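Local coordinates for TRAP-type C4-dicarboxylate:H+ symport system substrate-binding component DctP (Shewanella oneidensis, PDB 4MX6), which binds succinate in the periplasm and probably delivers this C4-dicarboxylate to a proton-coupled TRAP-type membrane transporter, at residues M181-D184 and V185-A188; N223-S226 and Q227-Y230; G277-I280 and A281-D285; T302-P305 and A306-Q309. One frame throughout, in Å; residues are numbered along the deposited sequence.

Interaction 1: M181-D184 and V185-A188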
loop_
_atom_site.group_PDB
_atom_site.type_symbol
_atom_site.label_atom_id
_atom_site.label_comp_id
_atom_site.label_asym_id
_atom_site.label_seq_id
_atom_site.Cartn_x
_atom_site.Cartn_y
_atom_site.Cartn_z
ATOM N N MET A 181 -0.228 -6.407 -7.058
ATOM C CA MET A 181 -1.383 -6.413 -6.174
ATOM C C MET A 181 -2.641 -6.566 -7.029
ATOM O O MET A 181 -2.632 -6.262 -8.223
ATOM C CB MET A 181 -1.433 -5.111 -5.370
ATOM C CG MET A 181 -0.247 -4.944 -4.424
ATOM S SD MET A 181 -0.268 -3.432 -3.441
ATOM C CE MET A 181 0.313 -2.210 -4.619
ATOM N N ALA A 182 -3.736 -7.003 -6.418
ATOM C CA ALA A 182 -4.941 -7.322 -7.180
ATOM C C ALA A 182 -5.712 -6.067 -7.600
ATOM O O ALA A 182 -6.731 -5.717 -7.015
ATOM C CB ALA A 182 -5.823 -8.271 -6.404
ATOM N N SER A 183 -5.198 -5.410 -8.633
ATOM C CA SER A 183 -5.700 -4.143 -9.145
ATOM C C SER A 183 -5.708 -4.154 -10.660
ATOM O O SER A 183 -4.689 -4.422 -11.292
ATOM C CB SER A 183 -4.786 -3.015 -8.684
ATOM O OG SER A 183 -4.986 -1.856 -9.475
ATOM N N ASP A 184 -6.851 -3.833 -11.249
ATOM C CA ASP A 184 -6.931 -3.663 -12.699
ATOM C C ASP A 184 -6.036 -2.518 -13.204
ATOM O O ASP A 184 -5.537 -2.562 -14.332
ATOM C CB ASP A 184 -8.369 -3.366 -13.138
ATOM C CG ASP A 184 -9.303 -4.551 -12.992
ATOM O OD1 ASP A 184 -8.828 -5.701 -12.977
ATOM O OD2 ASP A 184 -10.535 -4.315 -12.948
ATOM N N VAL A 185 -5.871 -1.468 -12.400
ATOM C CA VAL A 185 -5.029 -0.358 -12.828
ATOM C C VAL A 185 -3.570 -0.829 -12.910
ATOM O O VAL A 185 -2.866 -0.504 -13.873
ATOM C CB VAL A 185 -5.143 0.863 -11.880
ATOM C CG1 VAL A 185 -4.155 1.942 -12.292
ATOM C CG2 VAL A 185 -6.562 1.428 -11.877
ATOM N N LEU A 186 -3.114 -1.590 -11.911
ATOM C CA LEU A 186 -1.727 -2.045 -11.920
ATOM C C LEU A 186 -1.485 -3.057 -13.040
ATOM O O LEU A 186 -0.424 -3.063 -13.657
ATOM C CB LEU A 186 -1.317 -2.586 -10.547
ATOM C CG LEU A 186 -1.473 -1.542 -9.440
ATOM C CD1 LEU A 186 -1.073 -2.148 -8.115
ATOM C CD2 LEU A 186 -0.659 -0.284 -9.726
ATOM N N ALA A 187 -2.477 -3.887 -13.349
ATOM C CA ALA A 187 -2.353 -4.775 -14.503
ATOM C C ALA A 187 -2.194 -3.931 -15.773
ATOM O O ALA A 187 -1.346 -4.216 -16.622
ATOM C CB ALA A 187 -3.551 -5.691 -14.612
ATOM N N ALA A 188 -3.013 -2.895 -15.910
ATOM C CA ALA A 188 -2.961 -2.033 -17.083
ATOM C C ALA A 188 -1.618 -1.309 -17.196
ATOM O O ALA A 188 -1.102 -1.113 -18.305
ATOM C CB ALA A 188 -4.107 -1.037 -17.057
#
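Ser-183 and Leu-186 meet at the start of helix 184-191, where the loop leaving strand 177-180 is turned into the helix by an N-cap. From Ser-183 CB, which rests 3.7 Å from Leu-186 CG, the side chain runs on to OG, placed anti to its own nitrogen (chi1 162°) and therefore swung forward over the first helical turn. There OG accepts the backbone N-H of Leu-186 at 3.1 Å, an almost straight bond of 165°. The same hydroxyl is hydrogen-bonded to Asp-116 and, weakly, to Glu-106, tying the helix start to acidic side chains distant in sequence. One residue further on, the carbonyl O of Ser-183 takes Ala-187 N at 3.1 Å, the first regular helical bond.

An apolar contact lies beside the cap: Leu-186 CD1 meets Met-181 CE at 3.8 Å, the methionine being folded by its third torsion (-79°). The side chain of Met-181 comes within about 3 Å of the bound succinate (nearest atoms). Asp-184 projects its carboxylate to Lys-199 and gives its backbone N-H to Glu-106. With an alanine here in place of Ser-183, the N-H of Leu-186 would probably lose its capping acceptor and Asp-116 its hydroxyl partner. A buried hydroxyl that caps the backbone and also meets carboxylates thus fixes this helix start next to a methionine at the ligand pocket.

Interaction 2: N223-S226 and Q227-Y230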
loop_
_atom_site.group_PDB
_atom_site.type_symbol
_atom_site.label_atom_id
_atom_site.label_comp_id
_atom_site.label_asym_id
_atom_site.label_seq_id
_atom_site.Cartn_x
_atom_site.Cartn_y
_atom_site.Cartn_z
ATOM N N ASN A 223 9.288 -2.853 2.026
ATOM C CA ASN A 223 8.865 -4.218 1.714
ATOM C C ASN A 223 9.976 -5.025 1.022
ATOM O O ASN A 223 10.160 -6.219 1.291
ATOM C CB ASN A 223 7.590 -4.230 0.877
ATOM C CG ASN A 223 6.337 -4.115 1.726
ATOM O OD1 ASN A 223 6.322 -4.494 2.916
ATOM N ND2 ASN A 223 5.275 -3.627 1.121
ATOM N N THR A 224 10.721 -4.371 0.138
ATOM C CA THR A 224 11.779 -5.033 -0.610
ATOM C C THR A 224 12.832 -5.571 0.360
ATOM O O THR A 224 13.324 -6.697 0.192
ATOM C CB THR A 224 12.393 -4.061 -1.631
ATOM O OG1 THR A 224 11.388 -3.630 -2.545
ATOM C CG2 THR A 224 13.515 -4.700 -2.425
ATOM N N TYR A 225 13.188 -4.765 1.359
ATOM C CA TYR A 225 14.156 -5.175 2.371
ATOM C C TYR A 225 13.607 -6.230 3.324
ATOM O O TYR A 225 14.198 -7.297 3.500
ATOM C CB TYR A 225 14.664 -3.967 3.170
ATOM C CG TYR A 225 15.596 -4.394 4.274
ATOM C CD1 TYR A 225 16.852 -4.894 3.981
ATOM C CD2 TYR A 225 15.205 -4.362 5.604
ATOM C CE1 TYR A 225 17.709 -5.324 4.979
ATOM C CE2 TYR A 225 16.047 -4.788 6.615
ATOM C CZ TYR A 225 17.304 -5.269 6.297
ATOM O OH TYR A 225 18.154 -5.699 7.306
ATOM N N SER A 226 12.447 -5.947 3.908
ATOM C CA SER A 226 11.928 -6.812 4.962
ATOM C C SER A 226 11.499 -8.190 4.441
ATOM O O SER A 226 11.558 -9.159 5.182
ATOM C CB SER A 226 10.794 -6.147 5.749
ATOM O OG SER A 226 9.705 -5.809 4.918
ATOM N N GLN A 227 11.098 -8.284 3.172
ATOM C CA GLN A 227 10.729 -9.573 2.581
ATOM C C GLN A 227 11.861 -10.213 1.776
ATOM O O GLN A 227 11.679 -11.285 1.204
ATOM C CB GLN A 227 9.485 -9.423 1.689
ATOM C CG GLN A 227 8.221 -9.010 2.449
ATOM C CD GLN A 227 7.800 -9.955 3.587
ATOM O OE1 GLN A 227 8.152 -11.139 3.628
ATOM N NE2 GLN A 227 7.037 -9.429 4.507
ATOM N N LYS A 228 13.009 -9.538 1.705
ATOM C CA LYS A 228 14.218 -10.060 1.045
ATOM C C LYS A 228 14.051 -10.228 -0.459
ATOM O O LYS A 228 14.732 -11.056 -1.074
ATOM C CB LYS A 228 14.720 -11.363 1.696
ATOM C CG LYS A 228 14.915 -11.246 3.197
ATOM C CD LYS A 228 15.855 -10.129 3.581
ATOM C CE LYS A 228 15.671 -9.712 5.030
ATOM N NZ LYS A 228 16.267 -8.383 5.302
ATOM N N PHE A 229 13.195 -9.421 -1.069
ATOM C CA PHE A 229 13.048 -9.484 -2.514
ATOM C C PHE A 229 14.390 -9.187 -3.202
ATOM O O PHE A 229 14.664 -9.705 -4.280
ATOM C CB PHE A 229 11.997 -8.496 -3.038
ATOM C CG PHE A 229 10.582 -8.708 -2.519
ATOM C CD1 PHE A 229 10.141 -9.918 -1.999
ATOM C CD2 PHE A 229 9.683 -7.651 -2.578
ATOM C CE1 PHE A 229 8.829 -10.051 -1.541
ATOM C CE2 PHE A 229 8.398 -7.777 -2.142
ATOM C CZ PHE A 229 7.963 -8.969 -1.616
ATOM N N TYR A 230 15.206 -8.341 -2.578
ATOM C CA TYR A 230 16.490 -7.962 -3.159
ATOM C C TYR A 230 17.478 -9.133 -3.221
ATOM O O TYR A 230 18.475 -9.048 -3.932
ATOM C CB TYR A 230 17.114 -6.781 -2.404
ATOM C CG TYR A 230 17.567 -7.101 -0.990
ATOM C CD1 TYR A 230 16.665 -7.147 0.061
ATOM C CD2 TYR A 230 18.902 -7.359 -0.701
ATOM C CE1 TYR A 230 17.076 -7.431 1.360
ATOM C CE2 TYR A 230 19.318 -7.651 0.590
ATOM C CZ TYR A 230 18.401 -7.698 1.616
ATOM O OH TYR A 230 18.794 -7.969 2.917
HETATM O O HOH W 1 7.039 -6.527 4.813
#
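Tyr-225, Lys-228 and Tyr-230 pack tightly beside the Schellman motif that ends helix 221-226. Lys-228 has positive phi (66°), and two bonds return into the last turn, Lys-228 N to Tyr-225 O and, weakly, Phe-229 N to Thr-224 O. The lysine chain, bent at chi2 (-56°), curls back so that NZ meets Tyr-225 O at 3.0 Å, on the face opposite Lys-228 N. NZ also sits over one face of the Tyr-225 ring, 3.5 Å from its centroid, a cation-pi contact. The Tyr-230 ring lies nearly parallel to that of Tyr-225 but slid aside, with Tyr-225 CD1 and Tyr-230 CE1 3.7 Å apart; helix 260-295 touches both tyrosines.

The other side is looser and wet. One water donates to Asn-223 OD1 at 2.9 Å and to Ser-226 OG at 2.8 Å, and accepts from Gln-227 NE2. Ser-226 OG is further bonded to Ser-222 O. Asn-223 ND2 is shared between Asn-219 and the succinate. Chemically, an ammonium group grips the Tyr-225 carbonyl and probably offsets the negative end of the helix dipole, while the water, with Asn-219, is likely to hold the Asn-223 amide turned to the succinate.

Interaction 3: G277-I280 and A281-D285; sequences GNKI and AAEKD
Lys-279 and Glu-283 form an i to i+4 salt bridge on the long helix 260-295, a textbook pairing of opposite charges one turn apart. In the ionic part, Lys-279 NZ donates to Glu-283 OE2 at 2.8 Å, arriving on the syn side of the carboxylate and 23° out of its plane. The lysine chain stays extended until its last torsion, where a bend (chi4 -74°) turns NZ back to the acid. A water closes the arrangement: it accepts from NZ and donates to Glu-283 OE1, so both carboxylate oxygens are tied to the same ammonium, one directly and one through solvent. A glutamine in place of Glu-283 removes the negative charge, and the ammonium of Lys-279 would probably be left without its ionic mate, freer to turn into solvent.

The backbone bonds are regular i to i+4 links. Glu-283 N meets Lys-279 O in the carbonyl plane, and the bond from Lys-284 N to Ile-280 O is short, at 2.7 Å. Asn-278 OD1 accepts from His-155 N and Ala-281 touches His-155, fastening the helix to strand 148-158.

Apolar contact completes the account. The side chains of Ile-280 and Lys-284 run side by side in the same direction, a pairing that is tentative because Ile-280 is modelled in two conformers, and the lysine goes on to a salt bridge with Glu-287. At the root of that flank, Lys-284 CB lies 3.4 Å from Ile-280 O.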
loop_
_atom_site.group_PDB
_atom_site.type_symbol
_atom_site.label_atom_id
_atom_site.label_comp_id
_atom_site.label_asym_id
_atom_site.label_seq_id
_atom_site.Cartn_x
_atom_site.Cartn_y
_atom_site.Cartn_z
ATOM N N GLY A 277 3.307 5.664 12.564
ATOM C CA GLY A 277 3.573 4.850 11.394
ATOM C C GLY A 277 4.058 5.657 10.206
ATOM O O GLY A 277 4.932 5.209 9.473
ATOM N N ASN A 278 3.490 6.842 10.010
ATOM C CA ASN A 278 3.916 7.703 8.915
ATOM C C ASN A 278 5.369 8.144 9.087
ATOM O O ASN A 278 6.126 8.240 8.114
ATOM C CB ASN A 278 3.003 8.922 8.808
ATOM C CG ASN A 278 1.656 8.604 8.207
ATOM O OD1 ASN A 278 1.437 7.538 7.636
ATOM N ND2 ASN A 278 0.742 9.566 8.310
ATOM N N LYS A 279 5.758 8.458 10.314
ATOM C CA LYS A 279 7.142 8.824 10.608
ATOM C C LYS A 279 8.071 7.652 10.308
ATOM O O LYS A 279 9.096 7.807 9.648
ATOM C CB LYS A 279 7.246 9.268 12.066
ATOM C CG LYS A 279 8.623 9.655 12.514
ATOM C CD LYS A 279 8.553 10.321 13.876
ATOM C CE LYS A 279 9.905 10.744 14.400
ATOM N NZ LYS A 279 10.720 9.594 14.877
ATOM N N ILE A 280 7.696 6.468 10.784
ATOM C CA ILE A 280 8.465 5.259 10.518
ATOM C C ILE A 280 8.571 5.012 9.011
ATOM O O ILE A 280 9.640 4.661 8.513
ATOM C CB ILE A 280 7.850 4.020 11.220
ATOM C CG1 ILE A 280 7.918 4.159 12.748
ATOM C CG2 ILE A 280 8.558 2.735 10.790
ATOM C CD1 ILE A 280 9.299 3.907 13.344
ATOM N N ALA A 281 7.482 5.209 8.274
ATOM C CA ALA A 281 7.503 4.975 6.831
ATOM C C ALA A 281 8.613 5.786 6.170
ATOM O O ALA A 281 9.368 5.282 5.334
ATOM C CB ALA A 281 6.164 5.301 6.207
ATOM N N ALA A 282 8.720 7.055 6.542
ATOM C CA ALA A 282 9.702 7.931 5.938
ATOM C C ALA A 282 11.103 7.515 6.375
ATOM O O ALA A 282 12.048 7.546 5.593
ATOM C CB ALA A 282 9.427 9.369 6.332
ATOM N N GLU A 283 11.250 7.133 7.640
ATOM C CA GLU A 283 12.541 6.678 8.136
ATOM C C GLU A 283 12.994 5.391 7.435
ATOM O O GLU A 283 14.142 5.278 7.010
ATOM C CB GLU A 283 12.480 6.459 9.645
ATOM C CG GLU A 283 12.303 7.746 10.407
ATOM C CD GLU A 283 11.932 7.568 11.874
ATOM O OE1 GLU A 283 11.495 6.469 12.260
ATOM O OE2 GLU A 283 12.075 8.554 12.638
ATOM N N LYS A 284 12.089 4.428 7.301
ATOM C CA LYS A 284 12.424 3.142 6.699
ATOM C C LYS A 284 12.706 3.273 5.209
ATOM O O LYS A 284 13.522 2.541 4.671
ATOM C CB LYS A 284 11.314 2.116 6.952
ATOM C CG LYS A 284 11.233 1.672 8.390
ATOM C CD LYS A 284 12.494 0.949 8.805
ATOM C CE LYS A 284 12.368 0.381 10.185
ATOM N NZ LYS A 284 13.644 -0.247 10.633
ATOM N N ASP A 285 12.073 4.219 4.540
ATOM C CA ASP A 285 12.321 4.371 3.134
ATOM C C ASP A 285 13.808 4.672 2.918
ATOM O O ASP A 285 14.435 4.118 2.007
ATOM C CB ASP A 285 11.441 5.457 2.581
ATOM C CG ASP A 285 11.422 5.435 1.098
ATOM O OD1 ASP A 285 10.741 4.564 0.526
ATOM O OD2 ASP A 285 12.147 6.259 0.508
HETATM O O HOH W 2 10.193 6.815 14.717
#

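Interaction 4: T302-P305 and A306-Q309; sequences TLSP and AERQ
This surface contact is a capping box between Ser-304 and Glu-307, placed where the chain passes from strand 299-301 into helix 305-326. Its two arms are reciprocal. Ser-304 OG accepts the backbone N-H of Glu-307 at 3.1 Å, and Glu-307 OE1 accepts the backbone N-H of Ser-304 at 2.8 Å, the latter practically linear at 176°. OE1 is used on its anti side, with the donor 28° out of the carboxylate plane. The serine hydroxyl stands between its own nitrogen and carbonyl carbon (chi1 76°), which directs it to the amide three residues ahead, while the glutamate chain runs extended beyond CG back along the incoming loop. OE1 also forms a salt bridge with Lys-168, whose ammonium is in addition hydrogen-bonded to Thr-302 O, so the lysine ties the glutamate of the box to the loop before it.

Pro-305, having no N-H to offer, suits the first helical turn, where an amide would find no earlier helical carbonyl. The regular pattern starts at once, with Arg-308 N donating to Ser-304 O and Gln-309 N to Pro-305 O. Leu-303 adds an apolar touch beside the box: its CD1 approaches Arg-308 CA at 4.1 Å.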
loop_
_atom_site.group_PDB
_atom_site.type_symbol
_atom_site.label_atom_id
_atom_site.label_comp_id
_atom_site.label_asym_id
_atom_site.label_seq_id
_atom_site.Cartn_x
_atom_site.Cartn_y
_atom_site.Cartn_z
ATOM N N THR A 302 19.483 3.851 -11.681
ATOM C CA THR A 302 18.942 5.195 -11.568
ATOM C C THR A 302 18.439 5.624 -12.944
ATOM O O THR A 302 18.989 5.204 -13.946
ATOM C CB THR A 302 20.056 6.153 -11.057
ATOM O OG1 THR A 302 20.387 5.808 -9.702
ATOM C CG2 THR A 302 19.632 7.600 -11.124
ATOM N N LEU A 303 17.389 6.440 -12.993
ATOM C CA LEU A 303 16.852 6.950 -14.258
ATOM C C LEU A 303 17.303 8.379 -14.496
ATOM O O LEU A 303 17.203 9.218 -13.603
ATOM C CB LEU A 303 15.326 6.944 -14.251
ATOM C CG LEU A 303 14.639 5.596 -14.050
ATOM C CD1 LEU A 303 13.122 5.749 -14.155
ATOM C CD2 LEU A 303 15.141 4.575 -15.045
ATOM N N SER A 304 17.779 8.663 -15.702
ATOM C CA SER A 304 18.020 10.038 -16.105
ATOM C C SER A 304 16.682 10.750 -16.288
ATOM O O SER A 304 15.634 10.120 -16.376
ATOM C CB SER A 304 18.801 10.098 -17.419
ATOM O OG SER A 304 17.960 9.789 -18.514
ATOM N N PRO A 305 16.713 12.076 -16.361
ATOM C CA PRO A 305 15.449 12.791 -16.557
ATOM C C PRO A 305 14.711 12.352 -17.817
ATOM O O PRO A 305 13.492 12.164 -17.768
ATOM C CB PRO A 305 15.898 14.242 -16.676
ATOM C CG PRO A 305 17.134 14.298 -15.844
ATOM C CD PRO A 305 17.832 12.991 -16.087
ATOM N N ALA A 306 15.426 12.188 -18.928
ATOM C CA ALA A 306 14.795 11.743 -20.156
ATOM C C ALA A 306 14.277 10.319 -20.030
ATOM O O ALA A 306 13.233 9.994 -20.579
ATOM C CB ALA A 306 15.748 11.863 -21.340
ATOM N N GLU A 307 15.014 9.467 -19.321
ATOM C CA GLU A 307 14.561 8.107 -19.110
ATOM C C GLU A 307 13.267 8.106 -18.306
ATOM O O GLU A 307 12.318 7.413 -18.652
ATOM C CB GLU A 307 15.644 7.285 -18.408
ATOM C CG GLU A 307 16.747 6.888 -19.367
ATOM C CD GLU A 307 18.004 6.351 -18.698
ATOM O OE1 GLU A 307 18.200 6.533 -17.479
ATOM O OE2 GLU A 307 18.821 5.758 -19.431
ATOM N N ARG A 308 13.217 8.880 -17.226
ATOM C CA ARG A 308 11.986 8.961 -16.446
ATOM C C ARG A 308 10.835 9.443 -17.329
ATOM O O ARG A 308 9.728 8.901 -17.261
ATOM C CB ARG A 308 12.139 9.882 -15.231
ATOM C CG ARG A 308 10.859 9.957 -14.367
ATOM C CD ARG A 308 10.891 11.077 -13.324
ATOM N NE ARG A 308 9.773 10.990 -12.369
ATOM C CZ ARG A 308 8.589 11.580 -12.494
ATOM N NH1 ARG A 308 8.312 12.344 -13.545
ATOM N NH2 ARG A 308 7.670 11.412 -11.550
ATOM N N GLN A 309 11.079 10.457 -18.145
ATOM C CA GLN A 309 10.002 11.019 -18.956
ATOM C C GLN A 309 9.467 9.992 -19.955
ATOM O O GLN A 309 8.273 9.976 -20.248
ATOM C CB GLN A 309 10.441 12.297 -19.674
ATOM C CG GLN A 309 9.269 13.066 -20.278
ATOM C CD GLN A 309 8.310 13.596 -19.226
ATOM O OE1 GLN A 309 8.728 14.184 -18.232
ATOM N NE2 GLN A 309 7.024 13.365 -19.428
#

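How the interactions relate
Four local helix contacts follow one another along a single chain: interactions 1 and 4 begin helices, interaction 2 ends one, and interaction 3 lies midway along another. Interactions 1 and 2 both reach the succinate, through the side chains of Met-181 and Asn-223, although their centres are about 21 Å apart and their nearest atoms about 7 Å. Interaction 3 lies further back, with the side chain of Ala-281 about 10 Å from the ligand, yet its helix also touches the tyrosines of interaction 2. Interaction 4 is remote from the pocket, its centre about 24 Å from that of interaction 1, but helix 305-326, which it starts, packs against residues of 184-188.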